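PDB 6PTM: uncharacterized protein from Bacteroides ovatus CL02T12C04, which probably acts as an exo-carrageenase of glycoside hydrolase family 42, releasing sugar units from the ends of carrageenan chains. Local coordinates for residues 174-179 with 503-508; 190-195 with 221-226; 422-427 with 468-473. All coordinates share one frame; numbering follows the deposited sequence.

Interaction 1: 174-179 with 503-508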
# COMPACT_ATOMS: atom_id res chain seq x y z
N ASP A 174 9.05 -10.72 -1.50
CA ASP A 174 10.04 -11.25 -0.52
C ASP A 174 9.50 -11.00 0.91
O ASP A 174 8.34 -10.64 1.07
CB ASP A 174 11.43 -10.66 -0.77
CG ASP A 174 12.56 -11.56 -0.30
OD1 ASP A 174 13.62 -11.57 -0.95
OD2 ASP A 174 12.41 -12.20 0.74
N TRP A 175 10.32 -11.19 1.92
CA TRP A 175 9.87 -11.22 3.33
C TRP A 175 10.85 -10.43 4.19
O TRP A 175 12.04 -10.62 4.03
CB TRP A 175 9.79 -12.67 3.79
CG TRP A 175 8.87 -13.53 2.98
CD1 TRP A 175 9.18 -14.21 1.85
CD2 TRP A 175 7.47 -13.78 3.23
NE1 TRP A 175 8.07 -14.82 1.35
CE2 TRP A 175 7.01 -14.62 2.19
CE3 TRP A 175 6.56 -13.38 4.22
CZ2 TRP A 175 5.69 -15.06 2.11
CZ3 TRP A 175 5.26 -13.86 4.16
CH2 TRP A 175 4.82 -14.65 3.09
N THR A 176 10.34 -9.58 5.07
CA THR A 176 11.12 -8.81 6.07
C THR A 176 12.02 -9.77 6.89
O THR A 176 11.53 -10.81 7.37
CB THR A 176 10.16 -7.97 6.92
OG1 THR A 176 9.27 -7.28 6.02
CG2 THR A 176 10.92 -7.00 7.80
N TRP A 177 13.32 -9.45 6.97
CA TRP A 177 14.35 -10.09 7.84
C TRP A 177 14.63 -11.53 7.42
O TRP A 177 15.30 -12.20 8.21
CB TRP A 177 13.93 -10.09 9.32
CG TRP A 177 13.82 -8.73 9.94
CD1 TRP A 177 14.39 -7.57 9.50
CD2 TRP A 177 13.07 -8.40 11.12
NE1 TRP A 177 14.04 -6.54 10.33
CE2 TRP A 177 13.24 -7.02 11.34
CE3 TRP A 177 12.30 -9.14 12.03
CZ2 TRP A 177 12.64 -6.36 12.41
CZ3 TRP A 177 11.71 -8.48 13.08
CH2 TRP A 177 11.87 -7.11 13.27
N LYS A 178 14.13 -12.01 6.29
CA LYS A 178 14.40 -13.39 5.79
C LYS A 178 15.91 -13.57 5.65
O LYS A 178 16.59 -12.78 4.99
CB LYS A 178 13.77 -13.67 4.43
CG LYS A 178 13.88 -15.11 3.94
CD LYS A 178 13.41 -15.26 2.53
CE LYS A 178 14.36 -14.59 1.55
NZ LYS A 178 13.80 -14.58 0.18
N PRO A 179 16.49 -14.64 6.23
CA PRO A 179 17.92 -14.89 6.04
C PRO A 179 18.23 -15.03 4.54
O PRO A 179 17.49 -15.69 3.83
CB PRO A 179 18.17 -16.20 6.81
CG PRO A 179 17.07 -16.18 7.86
CD PRO A 179 15.86 -15.61 7.14
N ALA A 503 5.59 -4.57 -6.03
CA ALA A 503 6.55 -5.36 -5.24
C ALA A 503 6.17 -5.24 -3.78
O ALA A 503 5.71 -4.17 -3.38
CB ALA A 503 7.94 -4.84 -5.48
N THR A 504 6.44 -6.29 -3.02
CA THR A 504 6.12 -6.37 -1.58
C THR A 504 7.27 -7.05 -0.85
O THR A 504 7.65 -8.16 -1.26
CB THR A 504 4.84 -7.14 -1.29
OG1 THR A 504 3.82 -6.59 -2.13
CG2 THR A 504 4.47 -7.04 0.18
N GLN A 505 7.78 -6.40 0.20
CA GLN A 505 8.55 -7.10 1.25
C GLN A 505 7.54 -7.39 2.34
O GLN A 505 7.17 -6.41 3.03
CB GLN A 505 9.72 -6.26 1.76
CG GLN A 505 10.59 -7.07 2.71
CD GLN A 505 11.78 -6.31 3.22
OE1 GLN A 505 11.71 -5.12 3.54
NE2 GLN A 505 12.89 -7.01 3.29
N THR A 506 7.06 -8.63 2.47
CA THR A 506 5.93 -8.96 3.38
C THR A 506 6.42 -9.10 4.83
O THR A 506 7.48 -9.73 5.04
CB THR A 506 5.19 -10.22 2.92
OG1 THR A 506 4.73 -10.03 1.57
CG2 THR A 506 4.07 -10.57 3.88
N TRP A 507 5.69 -8.53 5.78
CA TRP A 507 5.91 -8.77 7.24
C TRP A 507 5.39 -10.16 7.61
O TRP A 507 4.20 -10.42 7.47
CB TRP A 507 5.20 -7.69 8.07
CG TRP A 507 5.31 -7.85 9.55
CD1 TRP A 507 4.41 -8.48 10.37
CD2 TRP A 507 6.37 -7.37 10.41
NE1 TRP A 507 4.84 -8.42 11.67
CE2 TRP A 507 6.03 -7.75 11.73
CE3 TRP A 507 7.57 -6.67 10.21
CZ2 TRP A 507 6.82 -7.41 12.84
CZ3 TRP A 507 8.34 -6.33 11.31
CH2 TRP A 507 7.98 -6.70 12.59
N TYR A 508 6.24 -11.09 8.08
CA TYR A 508 7.70 -11.01 8.16
C TYR A 508 8.29 -12.42 8.36
O TYR A 508 7.60 -13.33 8.80
CB TYR A 508 8.23 -10.12 9.30
CG TYR A 508 7.95 -10.53 10.73
CD1 TYR A 508 8.80 -10.14 11.76
CD2 TYR A 508 6.79 -11.23 11.09
CE1 TYR A 508 8.54 -10.45 13.09
CE2 TYR A 508 6.53 -11.55 12.41
CZ TYR A 508 7.39 -11.15 13.41
OH TYR A 508 7.09 -11.46 14.72
O HOH W 1 6.05 -12.05 0.50
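Asp174 and Trp175 run parallel to Gln505 and Thr506, and the backbones are laced by hydrogen bonds from Asp174 N to Thr504 O (2.9 Å), Thr506 N to Asp174 O (2.8 Å) and Thr176 N to Thr506 O (2.9 Å). A water adds a rung: it donates to Asp174 O and bonds Thr506 OG1, which Tyr493 also holds, and it sits over the centre of a Trp175 ring face. Beta-branched Thr506 suits this strand, its CB making an off-centre CH-pi contact with the same ring, 4.1 Å from the six-membered centroid. Within 174-179, the salt bridge from Lys178 NZ and a bond from Trp175 N meet on Asp174 OD2.

This pairing is consistent with the closure of a (beta/alpha)8 barrel, its first strand, 168-175, meeting its eighth, 503-506. Beyond it the aromatics gather. The edge of Trp507 points at the face of Trp177, six-membered centroids 5.4 Å apart and planes at 60°, while Trp177 CZ3 meets the edge of Tyr508 at CD1 (3.6 Å). A cis peptide between Trp507 and Tyr508 sets these two rings over one another.

Gln505, with CG anti to the backbone N (chi1 -173°), extends across Thr176, CG lying 3.5 Å from Thr176 N. With an alanine here that methylene is gone, and a gap would probably open beside Thr176, leaving its side chain less firmly packed.

Interaction 2: 190-195 with 221-226; sequences NLDGFF and DGSIGF
A beta-alpha-beta crossover begins and ends here: strand 192-197 leads into helix 210-218, and the chain returns parallel to it as strand 225-230, with Asp192 beside Gly225 and Gly193 beside Phe226. The straightest backbone bond runs from Asp192 N to Ile224 O (2.9 Å, 177° at the hydrogen); the one from Phe226 N to Asp192 O is weak.

Side chains fasten the entrance to the pair. Ser223 OG donates to Asn190 O (2.6 Å), the donor tilted from the carbonyl plane; a chi1 of 53°, which sets OG between its own backbone N and carbonyl carbon, brings the small hydroxyl there. Asp192 divides its carboxylate: OD2 takes Ser223 N on its anti lone pair (3.2 Å), whereas OD1 accepts from Gly193 N (2.8 Å) and makes a salt bridge with Lys219.

Three glycines fit this close approach. A CB on Gly222 would strike Asp192 OD2, and one on Gly225 would run into Asp192 C; at Gly193 the backbone angles alone would jam it against the preceding carbonyl. Apolar packing is lighter, Leu191 CD2 meeting the edge of the Phe226 ring at CE1 (4.0 Å).

Around the pair, Phe194 packs on Val212 and Leu216 of helix 210-218, Gly225 bonds through its backbone to Leu286, and Leu191 and Phe226 both rest on Gln505 of strand 503-506.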
# COMPACT_ATOMS: atom_id res chain seq x y z
N ASN A 190 14.39 -12.69 -3.87
CA ASN A 190 15.84 -12.37 -3.81
C ASN A 190 16.04 -10.84 -3.68
O ASN A 190 16.84 -10.24 -4.42
CB ASN A 190 16.57 -13.03 -4.99
CG ASN A 190 18.08 -12.97 -4.82
OD1 ASN A 190 18.55 -12.80 -3.71
ND2 ASN A 190 18.80 -13.19 -5.90
N LEU A 191 15.35 -10.24 -2.73
CA LEU A 191 15.44 -8.78 -2.49
C LEU A 191 16.73 -8.47 -1.73
O LEU A 191 16.92 -9.01 -0.63
CB LEU A 191 14.23 -8.34 -1.68
CG LEU A 191 14.13 -6.83 -1.46
CD1 LEU A 191 13.87 -6.10 -2.79
CD2 LEU A 191 13.02 -6.55 -0.46
N ASP A 192 17.56 -7.63 -2.33
CA ASP A 192 18.85 -7.20 -1.74
C ASP A 192 18.57 -5.88 -1.03
O ASP A 192 17.39 -5.43 -0.98
CB ASP A 192 19.91 -7.05 -2.83
CG ASP A 192 21.36 -7.22 -2.39
OD1 ASP A 192 21.66 -7.00 -1.18
OD2 ASP A 192 22.19 -7.50 -3.28
N GLY A 193 19.63 -5.23 -0.56
CA GLY A 193 19.56 -3.88 -0.02
C GLY A 193 20.63 -3.61 1.00
O GLY A 193 21.59 -4.41 1.12
N PHE A 194 20.53 -2.46 1.64
CA PHE A 194 21.55 -1.94 2.56
C PHE A 194 20.84 -1.10 3.62
O PHE A 194 19.90 -0.37 3.29
CB PHE A 194 22.63 -1.17 1.80
CG PHE A 194 23.78 -0.82 2.71
CD1 PHE A 194 24.71 -1.79 3.06
CD2 PHE A 194 23.89 0.44 3.27
CE1 PHE A 194 25.74 -1.49 3.96
CE2 PHE A 194 24.93 0.74 4.14
CZ PHE A 194 25.86 -0.22 4.48
N PHE A 195 21.22 -1.30 4.89
CA PHE A 195 20.65 -0.58 6.05
C PHE A 195 21.69 0.42 6.55
O PHE A 195 22.83 0.03 6.71
CB PHE A 195 20.32 -1.57 7.18
CG PHE A 195 19.90 -0.91 8.46
CD1 PHE A 195 20.82 -0.63 9.46
CD2 PHE A 195 18.57 -0.56 8.66
CE1 PHE A 195 20.41 -0.03 10.64
CE2 PHE A 195 18.16 0.03 9.85
CZ PHE A 195 19.09 0.31 10.83
N ASP A 221 27.33 -5.82 -6.50
CA ASP A 221 26.22 -5.17 -7.24
C ASP A 221 24.88 -5.81 -6.85
O ASP A 221 23.95 -5.04 -6.58
CB ASP A 221 26.42 -5.28 -8.74
CG ASP A 221 26.41 -3.92 -9.35
OD1 ASP A 221 25.32 -3.51 -9.86
OD2 ASP A 221 27.47 -3.25 -9.24
N GLY A 222 24.78 -7.14 -6.95
CA GLY A 222 23.83 -8.01 -6.24
C GLY A 222 22.49 -8.10 -6.96
O GLY A 222 22.48 -7.98 -8.19
N SER A 223 21.41 -8.33 -6.23
CA SER A 223 20.05 -8.42 -6.80
C SER A 223 19.30 -7.12 -6.56
O SER A 223 19.82 -6.25 -5.80
CB SER A 223 19.30 -9.61 -6.26
OG SER A 223 19.32 -9.60 -4.85
N ILE A 224 18.13 -6.97 -7.19
CA ILE A 224 17.39 -5.70 -7.07
C ILE A 224 17.08 -5.53 -5.58
O ILE A 224 16.76 -6.52 -4.91
CB ILE A 224 16.15 -5.62 -7.97
CG1 ILE A 224 15.69 -4.17 -8.07
CG2 ILE A 224 15.08 -6.59 -7.50
CD1 ILE A 224 14.68 -3.88 -9.17
N GLY A 225 17.27 -4.33 -5.08
CA GLY A 225 17.23 -4.07 -3.64
C GLY A 225 16.91 -2.62 -3.34
O GLY A 225 16.78 -1.79 -4.28
N PHE A 226 16.76 -2.33 -2.06
CA PHE A 226 16.56 -0.94 -1.62
C PHE A 226 17.44 -0.62 -0.41
O PHE A 226 17.94 -1.52 0.32
CB PHE A 226 15.07 -0.69 -1.39
CG PHE A 226 14.52 -1.18 -0.09
CD1 PHE A 226 14.20 -2.51 0.08
CD2 PHE A 226 14.26 -0.31 0.95
CE1 PHE A 226 13.66 -2.97 1.27
CE2 PHE A 226 13.67 -0.76 2.12
CZ PHE A 226 13.37 -2.10 2.27

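Interaction 3: 422-427 with 468-473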
# COMPACT_ATOMS: atom_id res chain seq x y z
N GLY A 422 5.93 4.49 -2.27
CA GLY A 422 6.17 3.73 -1.04
C GLY A 422 4.93 3.71 -0.17
O GLY A 422 4.15 4.72 -0.19
N ASN A 423 4.78 2.62 0.59
CA ASN A 423 3.77 2.47 1.66
C ASN A 423 4.03 1.16 2.41
O ASN A 423 4.83 0.38 1.94
CB ASN A 423 2.34 2.46 1.14
CG ASN A 423 2.09 1.38 0.10
OD1 ASN A 423 1.82 0.23 0.46
ND2 ASN A 423 2.20 1.70 -1.16
N ASP A 424 3.31 0.93 3.50
CA ASP A 424 3.22 -0.39 4.19
C ASP A 424 1.74 -0.63 4.48
O ASP A 424 1.36 -0.77 5.64
CB ASP A 424 4.20 -0.48 5.36
CG ASP A 424 3.83 0.30 6.60
OD1 ASP A 424 3.18 1.34 6.46
OD2 ASP A 424 4.20 -0.16 7.69
N ALA A 425 0.95 -0.63 3.41
CA ALA A 425 -0.51 -0.88 3.46
C ALA A 425 -0.75 -2.13 4.28
O ALA A 425 -0.01 -3.13 4.06
CB ALA A 425 -1.11 -1.03 2.09
N SER A 426 -1.73 -2.03 5.19
CA SER A 426 -2.35 -3.12 5.98
C SER A 426 -3.72 -3.46 5.41
O SER A 426 -4.40 -2.55 4.86
CB SER A 426 -2.55 -2.75 7.43
OG SER A 426 -1.32 -2.47 8.07
N SER A 427 -4.13 -4.71 5.60
CA SER A 427 -5.52 -5.18 5.37
C SER A 427 -5.95 -6.03 6.57
O SER A 427 -6.24 -5.48 7.64
CB SER A 427 -5.62 -5.90 4.03
OG SER A 427 -4.71 -7.00 3.97
N ASN A 468 5.44 -1.83 -1.58
CA ASN A 468 5.01 -2.03 -0.17
C ASN A 468 6.17 -2.67 0.59
O ASN A 468 6.42 -3.85 0.37
CB ASN A 468 3.72 -2.84 -0.08
CG ASN A 468 3.18 -2.87 1.33
OD1 ASN A 468 3.95 -2.80 2.30
ND2 ASN A 468 1.86 -3.03 1.43
N THR A 469 6.88 -1.87 1.39
CA THR A 469 8.20 -2.21 1.99
C THR A 469 7.99 -2.91 3.33
O THR A 469 8.97 -3.36 3.91
CB THR A 469 9.08 -0.97 2.14
OG1 THR A 469 8.31 0.13 2.66
CG2 THR A 469 9.69 -0.62 0.80
N GLU A 470 6.76 -2.98 3.80
CA GLU A 470 6.44 -3.81 4.99
C GLU A 470 4.99 -4.24 4.88
O GLU A 470 4.14 -3.62 5.54
CB GLU A 470 6.74 -3.02 6.26
CG GLU A 470 6.68 -3.88 7.51
CD GLU A 470 6.85 -3.08 8.79
OE1 GLU A 470 7.70 -2.16 8.80
OE2 GLU A 470 6.06 -3.32 9.74
N GLY A 471 4.73 -5.27 4.08
CA GLY A 471 3.36 -5.68 3.73
C GLY A 471 2.63 -6.21 4.96
O GLY A 471 3.15 -7.17 5.61
N HIS A 472 1.49 -5.61 5.29
CA HIS A 472 0.67 -5.97 6.47
C HIS A 472 -0.67 -6.51 5.98
O HIS A 472 -1.72 -6.26 6.63
CB HIS A 472 0.62 -4.80 7.47
CG HIS A 472 1.83 -4.72 8.35
ND1 HIS A 472 2.12 -5.71 9.30
CD2 HIS A 472 2.83 -3.81 8.41
CE1 HIS A 472 3.27 -5.41 9.88
NE2 HIS A 472 3.74 -4.24 9.34
N MET A 473 -0.66 -7.27 4.89
CA MET A 473 -1.88 -7.96 4.35
C MET A 473 -2.01 -9.38 4.90
O MET A 473 -3.04 -10.01 4.57
CB MET A 473 -1.85 -7.99 2.82
CG MET A 473 -1.99 -6.60 2.21
SD MET A 473 -0.75 -6.24 0.92
CE MET A 473 -1.37 -7.37 -0.32
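Ala425 O is gripped twice, by Asn468 ND2 (3.2 Å) and by the backbone N of His472 (3.1 Å). The hydrogen bond from the side-chain amide is well aimed, lying in the carbonyl plane on a lone pair and in the plane of the Asn468 amide; with CG anti to the backbone N (chi1 -171°), that side chain reaches across to 422-427. Asparagine suits the place because its other end serves too: OD1 accepts from Glu470 N and closes an Asx turn. Asn423 does likewise, its OD1 taking Ala425 N (3.2 Å), with its amide plane turned 70° from that of Asn468. Tyr454 OH bonds both asparagines, at Asn423 OD1 and Asn468 ND2.

Backbone bonds join the segments at the turns, Thr469 N to Asn423 O (3.1 Å), and beyond them, Ser427 N to His472 O (3.0 Å). Ser426 OG packs against His472 CB, a close fit to which a small side chain is suited.

The imidazole of His472 gives NE2 to Glu470 OE2 (2.5 Å), a His-carboxylate bond lying near the ring plane, and Trp507 packs against this ring. Glu470 OE1 has a salt bridge to Lys394. Asp424 OD2 comes to the ring's edge near CD2 (4.0 Å), with Glu293 close by.

Carboxylates gathered just past strands 288-292 and 421-423 and at the end of 466-471 are typical of the active-site mouth of a (beta/alpha)8 glycoside hydrolase, and this is probably that region here.

Along the chain, interaction 1 closes a long loop within which interactions 2 and 3 follow in series. All three appear to belong to one (beta/alpha)8 barrel: interaction 2 pairs its second and third strands, interaction 3 its sixth and seventh, and interaction 1 joins first to eighth. Their centres lie about 12 Å (1 and 2), 10 Å (1 and 3) and 19 Å (2 and 3) apart. Strands 503-506 and 466-471 are neighbours, so Gln505 and Trp507 bond through their backbones to Gly471, while Asp174 ties interaction 1 to Leu191. The loops after these two strands lie side by side, bringing the aromatic cluster of interaction 1 next to the probable active-site region of interaction 3.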